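Local coordinates for protein molybdopterin adenylyltransferase (PDB 4LHB) that catalyses the ATP-dependent adenylylation of molybdopterin, a step in the biosynthesis of the molybdenum and tungsten cofactors, and works as a homohexamer, at residues A142-I147 with V155-P160; G34-S39 with D91-T96; V71-I76 with D105-S110. All coordinates share one frame; numbering follows the deposited sequence.

Contact 1 of 3, residues A142-I147 with V155-P160; sequences ATAGII and VVFSLP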
# COMPACT_ATOMS: atom_id res chain seq x y z
N ALA C 142 2.82 -15.41 -11.30
CA ALA C 142 1.97 -16.45 -10.73
C ALA C 142 2.02 -16.16 -9.29
O ALA C 142 3.01 -15.64 -8.80
CB ALA C 142 2.54 -17.82 -10.97
N THR C 143 0.96 -16.51 -8.59
CA THR C 143 0.88 -16.15 -7.18
C THR C 143 0.02 -17.14 -6.48
O THR C 143 -0.74 -17.88 -7.12
CB THR C 143 0.27 -14.73 -7.02
OG1 THR C 143 0.44 -14.30 -5.66
CG2 THR C 143 -1.24 -14.72 -7.39
N ALA C 144 0.09 -17.15 -5.16
CA ALA C 144 -0.79 -17.97 -4.34
C ALA C 144 -0.95 -17.31 -2.98
O ALA C 144 -0.04 -16.65 -2.50
CB ALA C 144 -0.23 -19.39 -4.22
N GLY C 145 -2.10 -17.47 -2.35
CA GLY C 145 -2.28 -16.91 -1.05
C GLY C 145 -3.49 -17.51 -0.39
O GLY C 145 -4.21 -18.28 -1.05
N ILE C 146 -3.74 -17.07 0.84
CA ILE C 146 -4.82 -17.56 1.67
C ILE C 146 -5.83 -16.48 1.92
O ILE C 146 -5.48 -15.41 2.41
CB ILE C 146 -4.29 -17.99 3.06
CG1 ILE C 146 -3.32 -19.16 2.87
CG2 ILE C 146 -5.41 -18.47 3.96
CD1 ILE C 146 -1.96 -18.66 2.48
N ILE C 147 -7.09 -16.77 1.66
CA ILE C 147 -8.18 -15.95 2.11
C ILE C 147 -8.78 -16.65 3.34
O ILE C 147 -9.11 -17.81 3.26
CB ILE C 147 -9.28 -15.86 1.00
CG1 ILE C 147 -8.70 -15.43 -0.36
CG2 ILE C 147 -10.44 -14.96 1.43
CD1 ILE C 147 -9.70 -15.39 -1.52
N VAL C 155 -7.33 -21.51 -0.37
CA VAL C 155 -6.00 -21.32 -0.90
C VAL C 155 -6.25 -21.08 -2.37
O VAL C 155 -6.98 -21.86 -2.99
CB VAL C 155 -5.07 -22.56 -0.72
CG1 VAL C 155 -3.69 -22.34 -1.36
CG2 VAL C 155 -4.90 -22.85 0.76
N VAL C 156 -5.65 -20.03 -2.91
CA VAL C 156 -5.84 -19.70 -4.32
C VAL C 156 -4.47 -19.65 -4.97
O VAL C 156 -3.56 -19.05 -4.45
CB VAL C 156 -6.59 -18.34 -4.51
CG1 VAL C 156 -6.82 -18.04 -6.01
CG2 VAL C 156 -7.88 -18.33 -3.66
N PHE C 157 -4.34 -20.39 -6.06
CA PHE C 157 -3.17 -20.41 -6.88
C PHE C 157 -3.60 -19.73 -8.21
O PHE C 157 -4.68 -20.05 -8.78
CB PHE C 157 -2.77 -21.87 -7.16
CG PHE C 157 -2.32 -22.64 -5.96
CD1 PHE C 157 -1.01 -22.55 -5.50
CD2 PHE C 157 -3.19 -23.48 -5.29
CE1 PHE C 157 -0.61 -23.26 -4.37
CE2 PHE C 157 -2.78 -24.21 -4.18
CZ PHE C 157 -1.51 -24.09 -3.71
N SER C 158 -2.76 -18.85 -8.72
CA SER C 158 -3.03 -18.25 -10.02
C SER C 158 -1.87 -18.49 -10.90
O SER C 158 -0.74 -18.08 -10.62
CB SER C 158 -3.36 -16.75 -9.90
OG SER C 158 -4.63 -16.67 -9.26
N LEU C 159 -2.16 -19.18 -11.99
CA LEU C 159 -1.17 -19.66 -12.92
C LEU C 159 -1.33 -19.00 -14.28
O LEU C 159 -2.42 -18.53 -14.59
CB LEU C 159 -1.39 -21.17 -13.08
CG LEU C 159 -1.39 -22.02 -11.81
CD1 LEU C 159 -1.74 -23.45 -12.24
CD2 LEU C 159 -0.03 -21.94 -11.14
N PRO C 160 -0.24 -18.97 -15.07
CA PRO C 160 -0.35 -18.52 -16.46
C PRO C 160 -1.20 -19.45 -17.27
O PRO C 160 -1.65 -20.48 -16.79
CB PRO C 160 1.10 -18.55 -16.98
CG PRO C 160 1.95 -18.46 -15.77
CD PRO C 160 1.17 -19.09 -14.64

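Contact 2 of 3, residues G34-S39 with D91-T96; sequences GVITVS and DVVVTT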
# COMPACT_ATOMS: atom_id res chain seq x y z
N GLY C 34 -11.76 -26.00 -7.04
CA GLY C 34 -12.36 -25.32 -8.17
C GLY C 34 -11.28 -24.93 -9.15
O GLY C 34 -10.11 -24.77 -8.79
N VAL C 35 -11.68 -24.79 -10.41
CA VAL C 35 -10.78 -24.35 -11.46
C VAL C 35 -11.48 -23.24 -12.23
O VAL C 35 -12.71 -23.31 -12.53
CB VAL C 35 -10.49 -25.52 -12.39
CG1 VAL C 35 -9.49 -25.19 -13.46
CG2 VAL C 35 -9.99 -26.69 -11.57
N ILE C 36 -10.73 -22.18 -12.55
CA ILE C 36 -11.25 -21.07 -13.36
C ILE C 36 -10.24 -20.76 -14.45
O ILE C 36 -9.10 -20.41 -14.17
CB ILE C 36 -11.51 -19.83 -12.49
CG1 ILE C 36 -12.57 -20.15 -11.43
CG2 ILE C 36 -11.97 -18.68 -13.37
CD1 ILE C 36 -12.62 -19.25 -10.18
N THR C 37 -10.62 -20.91 -15.71
CA THR C 37 -9.68 -20.51 -16.75
C THR C 37 -10.13 -19.11 -17.21
O THR C 37 -11.31 -18.90 -17.45
CB THR C 37 -9.55 -21.55 -17.91
OG1 THR C 37 -10.46 -21.24 -18.95
CG2 THR C 37 -9.85 -22.92 -17.43
N VAL C 38 -9.23 -18.15 -17.24
CA VAL C 38 -9.61 -16.82 -17.66
C VAL C 38 -9.02 -16.49 -19.06
O VAL C 38 -7.78 -16.46 -19.26
CB VAL C 38 -9.35 -15.74 -16.57
CG1 VAL C 38 -9.16 -16.38 -15.18
CG2 VAL C 38 -8.22 -14.81 -16.92
N SER C 39 -9.94 -16.30 -20.02
CA SER C 39 -9.61 -16.18 -21.46
C SER C 39 -10.76 -15.55 -22.25
O SER C 39 -11.85 -16.14 -22.36
CB SER C 39 -9.31 -17.57 -22.08
OG SER C 39 -8.75 -17.46 -23.40
N ASP C 91 -11.89 -25.54 -1.09
CA ASP C 91 -10.83 -25.14 -0.16
C ASP C 91 -9.59 -24.60 -0.91
O ASP C 91 -8.74 -23.84 -0.33
CB ASP C 91 -10.31 -26.37 0.62
CG ASP C 91 -11.41 -27.12 1.35
OD1 ASP C 91 -11.90 -26.60 2.37
OD2 ASP C 91 -11.78 -28.25 0.90
N VAL C 92 -9.45 -25.07 -2.15
CA VAL C 92 -8.37 -24.73 -3.05
C VAL C 92 -9.00 -24.28 -4.38
O VAL C 92 -9.98 -24.86 -4.82
CB VAL C 92 -7.48 -25.92 -3.36
CG1 VAL C 92 -6.35 -25.49 -4.27
CG2 VAL C 92 -6.96 -26.57 -2.08
N VAL C 93 -8.49 -23.22 -5.00
CA VAL C 93 -9.00 -22.75 -6.27
C VAL C 93 -7.83 -22.37 -7.12
O VAL C 93 -6.91 -21.68 -6.67
CB VAL C 93 -9.87 -21.50 -6.14
CG1 VAL C 93 -10.20 -20.97 -7.53
CG2 VAL C 93 -11.13 -21.77 -5.33
N VAL C 94 -7.84 -22.81 -8.37
CA VAL C 94 -6.77 -22.50 -9.25
C VAL C 94 -7.26 -21.87 -10.53
O VAL C 94 -8.19 -22.33 -11.18
CB VAL C 94 -5.82 -23.68 -9.43
CG1 VAL C 94 -6.39 -24.95 -8.87
CG2 VAL C 94 -5.24 -23.76 -10.83
N THR C 95 -6.68 -20.72 -10.81
CA THR C 95 -7.07 -19.94 -11.95
C THR C 95 -5.96 -20.17 -12.89
O THR C 95 -4.77 -20.18 -12.48
CB THR C 95 -7.20 -18.43 -11.60
OG1 THR C 95 -5.91 -17.89 -11.17
CG2 THR C 95 -8.21 -18.30 -10.49
N THR C 96 -6.32 -20.32 -14.16
CA THR C 96 -5.33 -20.25 -15.23
C THR C 96 -5.62 -19.13 -16.23
O THR C 96 -6.72 -19.00 -16.73
CB THR C 96 -5.20 -21.59 -15.96
OG1 THR C 96 -4.30 -21.40 -17.06
CG2 THR C 96 -6.58 -22.14 -16.42

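Contact 3 of 3, residues V71-I76 with D105-S110; sequences VPDDKI and DITIES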
# COMPACT_ATOMS: atom_id res chain seq x y z
N VAL C 71 -14.10 -17.91 -17.98
CA VAL C 71 -14.59 -16.52 -17.88
C VAL C 71 -13.73 -15.59 -18.72
O VAL C 71 -12.53 -15.80 -18.93
CB VAL C 71 -14.63 -16.02 -16.40
CG1 VAL C 71 -15.59 -16.86 -15.56
CG2 VAL C 71 -13.24 -15.95 -15.76
N PRO C 72 -14.31 -14.53 -19.23
CA PRO C 72 -13.48 -13.56 -19.92
C PRO C 72 -12.42 -12.90 -19.01
O PRO C 72 -12.52 -12.99 -17.79
CB PRO C 72 -14.49 -12.51 -20.38
CG PRO C 72 -15.61 -12.67 -19.45
CD PRO C 72 -15.70 -14.11 -19.14
N ASP C 73 -11.43 -12.23 -19.60
CA ASP C 73 -10.38 -11.55 -18.85
C ASP C 73 -10.98 -10.29 -18.29
O ASP C 73 -10.71 -9.21 -18.76
CB ASP C 73 -9.13 -11.30 -19.73
CG ASP C 73 -7.77 -11.38 -18.93
OD1 ASP C 73 -6.76 -11.58 -19.64
OD2 ASP C 73 -7.65 -11.26 -17.63
N ASP C 74 -11.80 -10.44 -17.26
CA ASP C 74 -12.67 -9.38 -16.74
C ASP C 74 -12.78 -9.51 -15.19
O ASP C 74 -13.27 -10.50 -14.66
CB ASP C 74 -14.05 -9.54 -17.37
CG ASP C 74 -15.09 -8.51 -16.86
OD1 ASP C 74 -15.59 -8.62 -15.73
OD2 ASP C 74 -15.44 -7.58 -17.60
N LYS C 75 -12.36 -8.48 -14.47
CA LYS C 75 -12.33 -8.53 -13.02
C LYS C 75 -13.57 -9.03 -12.35
O LYS C 75 -13.48 -9.76 -11.40
CB LYS C 75 -11.98 -7.16 -12.44
CG LYS C 75 -12.15 -7.01 -10.95
CD LYS C 75 -11.32 -5.81 -10.54
CE LYS C 75 -11.43 -5.38 -9.09
NZ LYS C 75 -10.89 -4.00 -8.96
N ILE C 76 -14.73 -8.55 -12.79
CA ILE C 76 -15.95 -8.87 -12.08
C ILE C 76 -16.32 -10.31 -12.36
O ILE C 76 -16.80 -10.99 -11.45
CB ILE C 76 -17.10 -7.98 -12.52
CG1 ILE C 76 -16.97 -6.61 -11.86
CG2 ILE C 76 -18.46 -8.58 -12.16
CD1 ILE C 76 -18.01 -5.62 -12.36
N ASP C 105 -4.96 -8.29 -18.89
CA ASP C 105 -4.64 -9.20 -17.77
C ASP C 105 -4.92 -8.62 -16.41
O ASP C 105 -4.16 -7.82 -15.95
CB ASP C 105 -3.14 -9.55 -17.82
CG ASP C 105 -2.78 -10.40 -19.02
OD1 ASP C 105 -3.56 -11.31 -19.33
OD2 ASP C 105 -1.74 -10.16 -19.64
N ILE C 106 -5.97 -9.07 -15.74
CA ILE C 106 -6.35 -8.51 -14.44
C ILE C 106 -6.43 -9.52 -13.30
O ILE C 106 -6.84 -9.15 -12.18
CB ILE C 106 -7.70 -7.77 -14.54
CG1 ILE C 106 -8.81 -8.67 -15.12
CG2 ILE C 106 -7.52 -6.57 -15.43
CD1 ILE C 106 -9.04 -10.03 -14.44
N THR C 107 -6.00 -10.77 -13.55
CA THR C 107 -6.21 -11.89 -12.61
C THR C 107 -5.53 -11.67 -11.28
O THR C 107 -6.21 -11.70 -10.25
CB THR C 107 -5.78 -13.27 -13.18
OG1 THR C 107 -6.47 -13.53 -14.40
CG2 THR C 107 -6.14 -14.38 -12.19
N ILE C 108 -4.22 -11.44 -11.29
CA ILE C 108 -3.48 -11.16 -10.07
C ILE C 108 -3.98 -9.86 -9.36
O ILE C 108 -4.23 -9.82 -8.15
CB ILE C 108 -1.95 -11.14 -10.34
CG1 ILE C 108 -1.54 -12.55 -10.82
CG2 ILE C 108 -1.14 -10.74 -9.08
CD1 ILE C 108 -0.05 -12.74 -11.03
N GLU C 109 -4.14 -8.79 -10.13
CA GLU C 109 -4.66 -7.53 -9.59
C GLU C 109 -6.07 -7.72 -8.96
O GLU C 109 -6.38 -7.12 -7.95
CB GLU C 109 -4.70 -6.45 -10.68
CG GLU C 109 -3.33 -6.06 -11.19
CD GLU C 109 -2.75 -6.99 -12.26
OE1 GLU C 109 -3.41 -7.99 -12.74
OE2 GLU C 109 -1.59 -6.70 -12.62
N SER C 110 -6.90 -8.60 -9.51
CA SER C 110 -8.23 -8.75 -8.93
C SER C 110 -8.21 -9.56 -7.60
O SER C 110 -8.89 -9.21 -6.63
CB SER C 110 -9.19 -9.35 -9.97
OG SER C 110 -8.98 -8.75 -11.24

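Contact 1 of 3, residues A142-I147 with V155-P160
Ala144 and Phe157 face each other as a non-hydrogen-bonded pair of an antiparallel hairpin, and the ring rests partly on the small methyl. Ala144 CB meets Phe157 CD1 at 3.5 Å, the methyl approaching the CD1-CE1 side of the ring obliquely. CG of Phe157 is anti to its own carbonyl carbon and beside the backbone N (chi1 -67°), and chi2 of -83° then turns that side of the ring to the methyl.

The other face carries Thr143 and Ser158. Thr143 CG2 lies 3.9 Å from Ser158 CB, methyl against methylene, and the two hydroxyls find partners elsewhere: Ser158 OG is hydrogen-bonded to Thr95 OG1, and Thr143 OG1 makes a weak hydrogen bond to Glu118 OE2. Further along, opposite Val156, Gly145 has no side chain; near that far end Val156 CG2 meets Ile147 CD1 at 4.1 Å, the two side chains crossing at a slant. Past the other end of the ladder Ala142 CB touches Pro160 CD at 4.1 Å.

Two reciprocal pairs of backbone bonds hold this register, Thr143 with Ser158 and Gly145 with Val156; the shortest is Ser158 N to Thr143 O, 2.8 Å. Between them Ala144 CA approaches Val156 O at 3.0 Å, a CA-H...O contact that adds to the ladder.

The hairpin is sandwiched between helices. Phe157 packs on Ile173 and Ile180 of helix 163-184 and meets the ring of Phe121 in helix 121-133, whereas Thr143, Val156 and Ser158 lie against helix 107-111; strand 92-96 flanks strand 153-159 on its other edge.

Contact 2 of 3, residues G34-S39 with D91-T96
Val38 N donates to Thr96 O over 2.7 Å, the shortest of five backbone bonds that stitch these two parallel strands together. Val94 and Ile36 show the alternation expected of parallel pairing: Val94 N gives to Gly34 O while Val94 O receives Ile36 N, and Ile36 O in turn takes Thr96 N at 2.8 Å. The carbonyl of Ile36 is also approached by Thr95 CA, its O lying 3.0 Å from that carbon, so a second, weaker C-H contact accompanies the N-H bond.

Among the side chains, Thr37 and Thr96 lie side by side and point the same way, with Thr96 CG2 3.4 Å from Thr37 CB. That methyl is wedged between the backbone N and the carbonyl carbon of its own residue, because the hydroxyl takes the place anti to N (chi1 175°); OG1 is thereby directed to Pro160 O, with which it hydrogen-bonds. On the reverse face Ile36 CD1 slants across Val93 CG1 at 4.0 Å, and Thr95 CG2 rests near Ile36 CB.

Helix 51-60 packs on the face of Val35, Val94 and Thr96, and helix 75-87 on that of Ile36 and Val93. Adjacent parallel strands with helices on both sides form the centre of an open alpha/beta sheet, the Rossmann-like core of the MoaB/Mog family.

Contact 3 of 3, residues V71-I76 with D105-S110
Two helix N-termini meet here beside the C-terminal ends of the parallel strands, the end of an alpha/beta sheet where active sites are commonly placed; a sulfate, probably from the crystallisation liquor, lies near Asp105 and may mark a pocket. Asp73, at the centre of an inverse gamma turn, reaches across to the start of helix 107-111: its OD2 accepts a nearly straight but weak bond from Ile106 N, 3.3 Å long at 163°. Its other oxygen, OD1, comes within 3.2 Å of Asp105 OD1, a close approach of two acceptors and not a hydrogen bond, with the carboxylate planes 51° apart. Asp105 has a firmer partner, since its OD2 accepts from Thr102 N.

Ile106 turns CG1 into the position between its own backbone N and carbonyl carbon (chi1 55°), and this sends the branch back over the first turn of helix 75-87, CG1 lying 3.6 Å from Lys75 N. The extended Lys75 chain runs past Ser110, Lys75 CG being 3.6 Å from Ser110 OG, and carries NZ to a salt bridge with Asp116 of a neighbouring subunit. Asp74, the N-cap of helix 75-87, accepts from Gln150 N of that neighbouring subunit.

With Asp73 replaced by an alanine, the weak tie from Ile106 N would lose its acceptor, and the start of helix 107-111 is likely to be less firmly joined to the turn. Two carboxylates meet without a bond between them, so the join rests on one weak N-H bond, the packing of Ile106 and Lys75, and partners outside.

In the fold
Contact 2 lies at the heart of one mixed sheet, and contact 1 is the hairpin that extends it, their centres about 9 Å apart and strands 92-96 and 153-159 running side by side. Contact 3 lies beyond the C-terminal ends of the parallel strands, about 12 Å from the centre of contact 2 and 13 Å from that of contact 1. Along the chain the segments of contacts 2 and 3 alternate, whereas contact 1 follows both. Strand 92-96 leads on to helix 107-111, whose Thr107 packs on Val38, Thr95 and Ser158, touching both sheet contacts. Residues far apart in sequence thus converge within one probable molybdopterin-binding domain, and contacts 1 and 3 touch neighbouring subunits, contact 3 more widely.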